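Inositol dehydrogenase (Lactobacillus casei, PDB 4MKX) probably oxidises scyllo-inositol with NAD as a Rossmann-fold dehydrogenase of the Gfo/Idh/MocA family. Local coordinates at residues A[44-49]-A[79-84]. Sequence-based numbering, arbitrary orientation.
Sequences KLQAAT and ADIDAV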
loop_
_atom_site.group_PDB
_atom_site.type_symbol
_atom_site.label_atom_id
_atom_site.label_comp_id
_atom_site.label_asym_id
_atom_site.label_seq_id
_atom_site.Cartn_x
_atom_site.Cartn_y
_atom_site.Cartn_z
ATOM N N LYS A 44 19.438 36.713 -4.984
ATOM C CA LYS A 44 20.561 36.599 -5.888
ATOM C C LYS A 44 21.717 35.992 -5.115
ATOM O O LYS A 44 21.997 36.419 -3.996
ATOM C CB LYS A 44 20.944 37.995 -6.371
ATOM C CG LYS A 44 22.186 38.057 -7.224
ATOM C CD LYS A 44 22.432 39.491 -7.670
ATOM C CE LYS A 44 23.745 39.629 -8.425
ATOM N NZ LYS A 44 23.834 38.674 -9.561
ATOM N N LEU A 45 22.384 34.997 -5.691
ATOM C CA LEU A 45 23.609 34.493 -5.075
ATOM C C LEU A 45 24.754 35.388 -5.524
ATOM O O LEU A 45 25.210 35.310 -6.665
ATOM C CB LEU A 45 23.875 33.034 -5.452
ATOM C CG LEU A 45 24.979 32.368 -4.621
ATOM C CD1 LEU A 45 24.551 32.244 -3.178
ATOM C CD2 LEU A 45 25.337 31.014 -5.186
ATOM N N GLN A 46 25.201 36.242 -4.612
ATOM C CA GLN A 46 26.136 37.315 -4.928
ATOM C C GLN A 46 27.579 36.918 -4.647
ATOM O O GLN A 46 28.494 37.256 -5.405
ATOM C CB GLN A 46 25.774 38.549 -4.105
ATOM C CG GLN A 46 26.806 39.664 -4.178
ATOM C CD GLN A 46 26.775 40.413 -5.496
ATOM O OE1 GLN A 46 25.883 40.214 -6.319
ATOM N NE2 GLN A 46 27.751 41.290 -5.695
ATOM N N ALA A 47 27.784 36.192 -3.552
ATOM C CA ALA A 47 29.136 35.887 -3.106
ATOM C C ALA A 47 29.239 34.462 -2.580
ATOM O O ALA A 47 28.249 33.888 -2.120
ATOM C CB ALA A 47 29.564 36.869 -2.034
ATOM N N ALA A 48 30.440 33.895 -2.662
ATOM C CA ALA A 48 30.717 32.571 -2.114
ATOM C C ALA A 48 32.072 32.590 -1.417
ATOM O O ALA A 48 32.997 33.275 -1.873
ATOM C CB ALA A 48 30.699 31.517 -3.210
ATOM N N THR A 49 32.180 31.854 -0.311
ATOM C CA THR A 49 33.453 31.681 0.395
ATOM C C THR A 49 33.813 30.208 0.426
ATOM O O THR A 49 32.981 29.371 0.774
ATOM C CB THR A 49 33.366 32.164 1.850
ATOM O OG1 THR A 49 33.167 33.580 1.876
ATOM C CG2 THR A 49 34.647 31.827 2.623
ATOM N N ALA A 79 31.776 42.008 0.838
ATOM C CA ALA A 79 30.861 41.645 -0.248
ATOM C C ALA A 79 29.583 42.477 -0.232
ATOM O O ALA A 79 29.176 42.998 0.807
ATOM C CB ALA A 79 30.528 40.146 -0.212
ATOM N N ASP A 80 28.951 42.609 -1.392
ATOM C CA ASP A 80 27.690 43.333 -1.470
ATOM C C ASP A 80 26.537 42.382 -1.168
ATOM O O ASP A 80 25.790 41.999 -2.066
ATOM C CB ASP A 80 27.511 43.947 -2.860
ATOM C CG ASP A 80 26.262 44.799 -2.967
ATOM O OD1 ASP A 80 25.751 45.260 -1.919
ATOM O OD2 ASP A 80 25.800 45.022 -4.108
ATOM N N ILE A 81 26.395 42.003 0.098
ATOM C CA ILE A 81 25.373 41.033 0.487
ATOM C C ILE A 81 24.538 41.537 1.659
ATOM O O ILE A 81 25.006 42.365 2.449
ATOM C CB ILE A 81 26.002 39.683 0.857
ATOM C CG1 ILE A 81 26.962 39.825 2.044
ATOM C CG2 ILE A 81 26.717 39.071 -0.342
ATOM C CD1 ILE A 81 27.625 38.495 2.438
ATOM N N ASP A 82 23.313 41.022 1.777
ATOM C CA ASP A 82 22.400 41.407 2.849
ATOM C C ASP A 82 22.280 40.273 3.862
ATOM O O ASP A 82 21.883 40.490 5.007
ATOM C CB ASP A 82 21.014 41.673 2.275
ATOM C CG ASP A 82 21.037 42.695 1.157
ATOM O OD1 ASP A 82 21.579 43.798 1.384
ATOM O OD2 ASP A 82 20.538 42.386 0.052
ATOM N N ALA A 83 22.617 39.069 3.414
ATOM C CA ALA A 83 22.388 37.851 4.199
ATOM C C ALA A 83 23.411 36.782 3.871
ATOM O O ALA A 83 24.029 36.810 2.803
ATOM C CB ALA A 83 20.976 37.329 3.943
ATOM N N VAL A 84 23.572 35.815 4.781
ATOM C CA VAL A 84 24.529 34.742 4.567
ATOM C C VAL A 84 23.861 33.387 4.771
ATOM O O VAL A 84 22.953 33.269 5.584
ATOM C CB VAL A 84 25.735 34.841 5.525
ATOM C CG1 VAL A 84 26.472 36.151 5.329
ATOM C CG2 VAL A 84 25.285 34.714 6.969
#
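Gln-46 and Ala-47 face the turn at Ala-79 to Ile-81 without a backbone hydrogen bond between them; the nearest CA atoms, Gln-46 with Ile-81 and Ala-47 with Ala-79, stand 6.6 and 6.7 Å apart. Strand 43-49 is kinked at Gln-46, whose psi of -39° leaves the extended range, and both of these consecutive residues direct their CB atoms toward 79-84. Opposite them, where helix 72-78 has just ended, Asp-80 centres an inverse gamma turn, closed by a weak bond from Ile-81 N to Ala-79 O (3.0 Å). The Gln-46 side chain starts with CG anti to the backbone N (chi1 171°), then bends, laying its methylene arm over the turn. There CG comes within 3.3 Å of Asp-80 O, a buried carbonyl with no hydrogen-bond partner in the model. Farther out, Gln-46 NE2 lies 3.9 Å from Asp-80 CB, with the amide and carboxylate planes 76° apart. The two polar ends turn elsewhere: NE2 bonds Glu-67 OE2, which also accepts from Asp-80 N, while Asp-80 OD2 forms a salt bridge with Lys-19. Ile-81 presents its CG2 methyl to both strand residues, 3.9 Å from Gln-46 CG and 4.0 Å from Ala-47 CB. Ala-47 CB also meets Ala-79 CB at 3.9 Å, methyl against methyl, beside Phe-69 and Met-75. Were Gln-46 cut back to an alanine, the Asp-80 carbonyl would probably lose its methylene cover and Glu-67 OE2 would keep the Asp-80 N bond but not the side-chain amide's. The contact packs strand 43-49 against the connection from helix 72-78 to strand 83-86, a strand separated from 43-49 by strand 18-23 in the parallel 3-2-1-4-5-6 sheet of the NAD-binding Rossmann fold.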